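Local coordinates for protein 1A (Cricket paralysis virus, PDB 6C3R) that suppresses antiviral RNA interference in insect cells by inactivating host AGO2 and recruiting a cellular ubiquitin ligase complex that promotes its degradation, at residues G19-F24 with F28-K33; L39-Y44 with D54-E59. One frame throughout, in Å; residues are numbered along the deposited sequence.

Contact 1 (G19-F24 with F28-K33)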
loop_
_atom_site.group_PDB
_atom_site.type_symbol
_atom_site.label_atom_id
_atom_site.label_comp_id
_atom_site.label_asym_id
_atom_site.label_seq_id
_atom_site.Cartn_x
_atom_site.Cartn_y
_atom_site.Cartn_z
ATOM N N GLY A 19 -26.141 2.827 -11.377
ATOM C CA GLY A 19 -26.005 3.236 -9.987
ATOM C C GLY A 19 -24.613 3.380 -9.408
ATOM O O GLY A 19 -24.482 3.589 -8.209
ATOM N N ASN A 20 -23.565 3.277 -10.213
ATOM C CA ASN A 20 -22.209 3.333 -9.655
ATOM C C ASN A 20 -21.133 3.733 -10.656
ATOM O O ASN A 20 -21.309 3.619 -11.866
ATOM C CB ASN A 20 -21.822 1.992 -9.044
ATOM C CG ASN A 20 -21.368 0.999 -10.090
ATOM O OD1 ASN A 20 -20.171 0.853 -10.333
ATOM N ND2 ASN A 20 -22.315 0.350 -10.746
ATOM N N LEU A 21 -20.008 4.179 -10.112
ATOM C CA LEU A 21 -18.833 4.487 -10.905
ATOM C C LEU A 21 -17.654 3.700 -10.383
ATOM O O LEU A 21 -16.579 4.242 -10.216
ATOM C CB LEU A 21 -18.547 5.984 -10.869
ATOM C CG LEU A 21 -19.642 6.862 -11.442
ATOM C CD1 LEU A 21 -19.417 8.304 -11.021
ATOM C CD2 LEU A 21 -19.690 6.740 -12.957
ATOM N N ASP A 22 -17.861 2.414 -10.140
ATOM C CA ASP A 22 -16.769 1.527 -9.763
ATOM C C ASP A 22 -15.946 1.201 -11.006
ATOM O O ASP A 22 -16.504 0.835 -12.035
ATOM C CB ASP A 22 -17.283 0.233 -9.130
ATOM C CG ASP A 22 -18.126 0.470 -7.883
ATOM O OD1 ASP A 22 -18.162 1.605 -7.361
ATOM O OD2 ASP A 22 -18.760 -0.497 -7.413
ATOM N N GLY A 23 -14.629 1.381 -10.902
ATOM C CA GLY A 23 -13.670 0.936 -11.904
ATOM C C GLY A 23 -12.684 -0.044 -11.283
ATOM O O GLY A 23 -13.032 -0.808 -10.401
ATOM N N PHE A 24 -11.444 0.008 -11.749
ATOM C CA PHE A 24 -10.402 -0.935 -11.363
ATOM C C PHE A 24 -9.723 -0.569 -10.035
ATOM O O PHE A 24 -8.844 0.298 -9.997
ATOM C CB PHE A 24 -9.363 -1.011 -12.497
ATOM C CG PHE A 24 -8.418 -2.168 -12.381
ATOM C CD1 PHE A 24 -8.902 -3.471 -12.227
ATOM C CD2 PHE A 24 -7.041 -1.966 -12.441
ATOM C CE1 PHE A 24 -8.035 -4.543 -12.118
ATOM C CE2 PHE A 24 -6.164 -3.043 -12.328
ATOM C CZ PHE A 24 -6.662 -4.332 -12.172
ATOM N N PHE A 28 -15.396 6.393 -8.265
ATOM C CA PHE A 28 -15.631 7.833 -8.174
ATOM C C PHE A 28 -16.995 8.075 -7.548
ATOM O O PHE A 28 -17.927 7.320 -7.809
ATOM C CB PHE A 28 -15.661 8.491 -9.560
ATOM C CG PHE A 28 -14.334 8.914 -10.077
ATOM C CD1 PHE A 28 -13.800 10.144 -9.723
ATOM C CD2 PHE A 28 -13.637 8.114 -10.975
ATOM C CE1 PHE A 28 -12.578 10.565 -10.229
ATOM C CE2 PHE A 28 -12.413 8.530 -11.482
ATOM C CZ PHE A 28 -11.880 9.757 -11.099
ATOM N N TYR A 29 -17.102 9.142 -6.749
ATOM C CA TYR A 29 -18.381 9.657 -6.259
ATOM C C TYR A 29 -18.530 11.024 -6.868
ATOM O O TYR A 29 -17.529 11.645 -7.214
ATOM C CB TYR A 29 -18.390 9.792 -4.740
ATOM C CG TYR A 29 -18.498 8.521 -3.912
ATOM C CD1 TYR A 29 -18.522 7.245 -4.491
ATOM C CD2 TYR A 29 -18.545 8.606 -2.516
ATOM C CE1 TYR A 29 -18.618 6.104 -3.711
ATOM C CE2 TYR A 29 -18.627 7.469 -1.719
ATOM C CZ TYR A 29 -18.666 6.220 -2.321
ATOM O OH TYR A 29 -18.732 5.089 -1.535
ATOM N N VAL A 30 -19.773 11.491 -6.985
ATOM C CA VAL A 30 -20.090 12.773 -7.627
ATOM C C VAL A 30 -20.864 13.692 -6.678
ATOM O O VAL A 30 -22.079 13.575 -6.536
ATOM C CB VAL A 30 -20.894 12.561 -8.920
ATOM C CG1 VAL A 30 -21.274 13.891 -9.544
ATOM C CG2 VAL A 30 -20.097 11.719 -9.907
ATOM N N GLN A 31 -20.160 14.627 -6.051
ATOM C CA GLN A 31 -20.735 15.455 -5.001
ATOM C C GLN A 31 -20.339 16.913 -5.140
ATOM O O GLN A 31 -19.200 17.224 -5.505
ATOM C CB GLN A 31 -20.238 14.956 -3.666
ATOM C CG GLN A 31 -20.372 13.459 -3.464
ATOM C CD GLN A 31 -19.828 13.033 -2.134
ATOM O OE1 GLN A 31 -19.066 13.766 -1.510
ATOM N NE2 GLN A 31 -20.216 11.842 -1.685
ATOM N N SER A 32 -21.268 17.802 -4.810
ATOM C CA SER A 32 -21.014 19.232 -4.869
ATOM C C SER A 32 -20.137 19.721 -3.732
ATOM O O SER A 32 -19.281 20.569 -3.932
ATOM C CB SER A 32 -22.324 20.005 -4.865
ATOM O OG SER A 32 -22.928 19.933 -6.136
ATOM N N LYS A 33 -20.372 19.201 -2.537
ATOM C CA LYS A 33 -19.693 19.683 -1.329
ATOM C C LYS A 33 -19.287 18.487 -0.471
ATOM O O LYS A 33 -19.974 18.144 0.489
ATOM C CB LYS A 33 -20.594 20.655 -0.558
ATOM C CG LYS A 33 -20.719 22.028 -1.210
ATOM C CD LYS A 33 -21.543 22.969 -0.336
ATOM C CE LYS A 33 -21.235 24.444 -0.584
ATOM N NZ LYS A 33 -21.848 25.322 0.462
#
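Leu21 O is gripped by two N-H donors, and it is through this carbonyl that the loop of residues 19-24 meets the strand that follows it. Phe28 N lies 3.1 Å from Leu21 O, with an N-H...O angle of 162°. The bond is nearly straight at the hydrogen, yet the donor stands about 40° out of the carbonyl plane. The indole NE1 of Trp123 donates to the same oxygen, so this carbonyl of a buried residue is satisfied.

The side chain of Leu21 reinforces this link. Leu21 CB sits 3.4 Å from Phe28 O and also touches Phe28 CB. CG lies beside the backbone N (chi1 -62°), and from there CD1 reaches along the strand. Leu21 CD1 meets Phe28 CB at 4.0 Å and Val30 CG2 at 3.7 Å, the leucine and valine side chains crossing at a slant. Of the Phe28 side chain, only CB meets Leu21, because the ring leads away.

The shape of the loop is set just beside this point. Asp22 N donates to Asn20 OD1 at 2.8 Å, closing an Asx turn, while Asn20 ND2 turns back to Glu18 O. Asp22 OD1 is hydrogen-bonded to Thr27 OG1, a second tie across the connection; that hydroxyl also lies at weak bonding distance of Leu21 O.

The contact is buried packing where the chain passes from helix 2-16 into strand 26-30. Leu21 and Val30 both rest on Ile13 of that helix and on Phe113 of helix 110-114. The Phe28 ring makes edge-to-face contacts with Phe120 and Trp123 of helix 117-123, and strand 26-30 pairs in parallel with strand 104-108.

Contact 2 (L39-Y44 with D54-E59)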
loop_
_atom_site.group_PDB
_atom_site.type_symbol
_atom_site.label_atom_id
_atom_site.label_comp_id
_atom_site.label_asym_id
_atom_site.label_seq_id
_atom_site.Cartn_x
_atom_site.Cartn_y
_atom_site.Cartn_z
ATOM N N LEU A 39 -12.682 12.018 5.275
ATOM C CA LEU A 39 -11.811 11.069 4.575
ATOM C C LEU A 39 -10.312 11.190 4.913
ATOM O O LEU A 39 -9.484 10.548 4.252
ATOM C CB LEU A 39 -12.028 11.217 3.068
ATOM C CG LEU A 39 -13.450 10.981 2.573
ATOM C CD1 LEU A 39 -13.552 11.353 1.108
ATOM C CD2 LEU A 39 -13.885 9.539 2.781
ATOM N N GLU A 40 -9.964 11.980 5.936
ATOM C CA GLU A 40 -8.566 12.148 6.363
ATOM C C GLU A 40 -8.220 11.357 7.638
ATOM O O GLU A 40 -9.089 10.773 8.295
ATOM C CB GLU A 40 -8.220 13.643 6.499
ATOM C CG GLU A 40 -8.025 14.308 5.134
ATOM C CD GLU A 40 -7.661 15.789 5.193
ATOM O OE1 GLU A 40 -7.192 16.267 6.252
ATOM O OE2 GLU A 40 -7.840 16.475 4.156
ATOM N N SER A 41 -6.928 11.331 7.947
ATOM C CA SER A 41 -6.385 10.656 9.123
ATOM C C SER A 41 -5.492 11.622 9.858
ATOM O O SER A 41 -5.140 12.668 9.316
ATOM C CB SER A 41 -5.528 9.464 8.688
ATOM O OG SER A 41 -4.299 9.894 8.116
ATOM N N GLU A 42 -5.130 11.273 11.086
ATOM C CA GLU A 42 -4.029 11.937 11.784
ATOM C C GLU A 42 -3.000 10.852 11.992
ATOM O O GLU A 42 -3.326 9.826 12.570
ATOM C CB GLU A 42 -4.475 12.557 13.120
ATOM C CG GLU A 42 -3.529 13.663 13.603
ATOM C CD GLU A 42 -3.834 14.195 15.001
ATOM O OE1 GLU A 42 -4.095 13.395 15.924
ATOM O OE2 GLU A 42 -3.784 15.432 15.187
ATOM N N CYS A 43 -1.777 11.068 11.501
ATOM C CA CYS A 43 -0.785 9.995 11.429
ATOM C C CYS A 43 0.655 10.444 11.674
ATOM O O CYS A 43 1.188 11.268 10.936
ATOM C CB CYS A 43 -0.935 9.246 10.085
ATOM S SG CYS A 43 -0.339 7.524 9.990
ATOM N N TYR A 44 1.268 9.881 12.720
ATOM C CA TYR A 44 2.656 10.155 13.078
ATOM C C TYR A 44 3.377 8.836 13.235
ATOM O O TYR A 44 2.928 7.988 13.999
ATOM C CB TYR A 44 2.754 10.907 14.424
ATOM C CG TYR A 44 1.803 12.068 14.590
ATOM C CD1 TYR A 44 2.181 13.358 14.220
ATOM C CD2 TYR A 44 0.522 11.878 15.126
ATOM C CE1 TYR A 44 1.308 14.429 14.365
ATOM C CE2 TYR A 44 -0.362 12.939 15.272
ATOM C CZ TYR A 44 0.035 14.215 14.890
ATOM O OH TYR A 44 -0.821 15.285 15.032
ATOM N N ASP A 54 3.121 8.764 5.321
ATOM C CA ASP A 54 3.347 9.589 4.144
ATOM C C ASP A 54 2.479 9.133 2.986
ATOM O O ASP A 54 1.831 9.941 2.336
ATOM C CB ASP A 54 4.801 9.512 3.689
ATOM C CG ASP A 54 5.788 10.158 4.673
ATOM O OD1 ASP A 54 5.427 11.039 5.492
ATOM O OD2 ASP A 54 6.968 9.762 4.602
ATOM N N ARG A 55 2.503 7.830 2.729
ATOM C CA ARG A 55 1.670 7.205 1.689
ATOM C C ARG A 55 0.207 7.638 1.877
ATOM O O ARG A 55 -0.425 8.101 0.954
ATOM C CB ARG A 55 1.830 5.679 1.762
ATOM C CG ARG A 55 1.846 4.908 0.447
ATOM C CD ARG A 55 0.475 4.424 0.020
ATOM N NE ARG A 55 -0.288 3.831 1.128
ATOM C CZ ARG A 55 -1.622 3.713 1.172
ATOM N NH1 ARG A 55 -2.406 4.105 0.151
ATOM N NH2 ARG A 55 -2.185 3.173 2.257
ATOM N N ILE A 56 -0.284 7.541 3.110
ATOM C CA ILE A 56 -1.626 8.010 3.506
ATOM C C ILE A 56 -1.797 9.494 3.166
ATOM O O ILE A 56 -2.753 9.873 2.506
ATOM C CB ILE A 56 -1.898 7.826 5.044
ATOM C CG1 ILE A 56 -1.726 6.385 5.530
ATOM C CG2 ILE A 56 -3.276 8.304 5.429
ATOM C CD1 ILE A 56 -2.415 5.356 4.671
ATOM N N LYS A 57 -0.882 10.327 3.640
ATOM C CA LYS A 57 -1.016 11.779 3.500
ATOM C C LYS A 57 -1.014 12.246 2.040
ATOM O O LYS A 57 -1.836 13.068 1.637
ATOM C CB LYS A 57 0.071 12.485 4.302
ATOM C CG LYS A 57 -0.142 12.378 5.807
ATOM C CD LYS A 57 -1.217 13.353 6.270
ATOM C CE LYS A 57 -2.097 12.778 7.374
ATOM N NZ LYS A 57 -3.311 13.624 7.573
ATOM N N ARG A 58 -0.105 11.680 1.263
ATOM C CA ARG A 58 -0.105 11.816 -0.191
ATOM C C ARG A 58 -1.447 11.449 -0.864
ATOM O O ARG A 58 -1.896 12.170 -1.753
ATOM C CB ARG A 58 1.035 10.985 -0.771
ATOM C CG ARG A 58 1.135 10.975 -2.279
ATOM C CD ARG A 58 1.535 12.330 -2.842
ATOM N NE ARG A 58 2.081 12.165 -4.196
ATOM C CZ ARG A 58 2.170 13.116 -5.124
ATOM N NH1 ARG A 58 1.771 14.369 -4.884
ATOM N NH2 ARG A 58 2.680 12.810 -6.312
ATOM N N GLU A 59 -2.059 10.342 -0.452
ATOM C CA GLU A 59 -3.359 9.917 -0.989
ATOM C C GLU A 59 -4.460 10.973 -0.732
ATOM O O GLU A 59 -5.210 11.346 -1.635
ATOM C CB GLU A 59 -3.753 8.522 -0.445
ATOM C CG GLU A 59 -4.958 7.892 -1.168
ATOM C CD GLU A 59 -5.151 6.374 -0.958
ATOM O OE1 GLU A 59 -4.196 5.585 -1.110
ATOM O OE2 GLU A 59 -6.284 5.936 -0.670
#
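Lys57 reaches from the helix to the backbone of Ser41, its aliphatic chain bending on the way. CB leaves the helix with CG beside the backbone N, and bends at chi2 (-78°) and chi3 (143°) carry the end of the chain to the neighbouring segment. There Lys57 CE passes 3.6 Å from Ser41 O and 3.7 Å from Ser41 OG. Lys57 NZ closes the reach with a hydrogen bond of 2.7 Å to Ser41 O, approaching from above the carbonyl plane, about 38° out of it. The same ammonium forms a salt bridge with Glu60 OE1, about one helical turn on.

Glu60 serves both sides of the contact, since its OE2 is hydrogen-bonded to Ser41 OG. One carboxylate thus positions the lysine and the serine together, and its charge probably helps to hold the ammonium over the carbonyl. Beside this polar cluster, Ile56 CG2 packs against the Ser41 side chain, 4.1 Å from Ser41 CB.

Cys43 faces the helix and is fixed covalently: its sulfur forms a disulfide with Cys53, at the start of the helix. The arrangement is a strand held to the following helix by a disulfide, residues 42-44 pairing antiparallel with a strand of the second subunit so that the sheet continues across the dimer interface.

Overall arrangement
Contact 1 lies in the core, its centre about 8 Å from the centre of the chain, whereas contact 2 is only partly buried, its centre about 16 Å from it. They follow one another along the sequence without touching, their nearest atoms about 7 Å apart, and each involves a different strand. Contact 1 joins a loop to the strand after it by one backbone bond and apolar packing, within a single subunit. Contact 2 joins segment 39-44 to a helix through a lysine and a shared carboxylate, with a disulfide from its strand, and borders the second subunit. The pair illustrates how an interior junction can rely on apolar packing and a satisfied carbonyl, and a peripheral one on charge and covalent bracing.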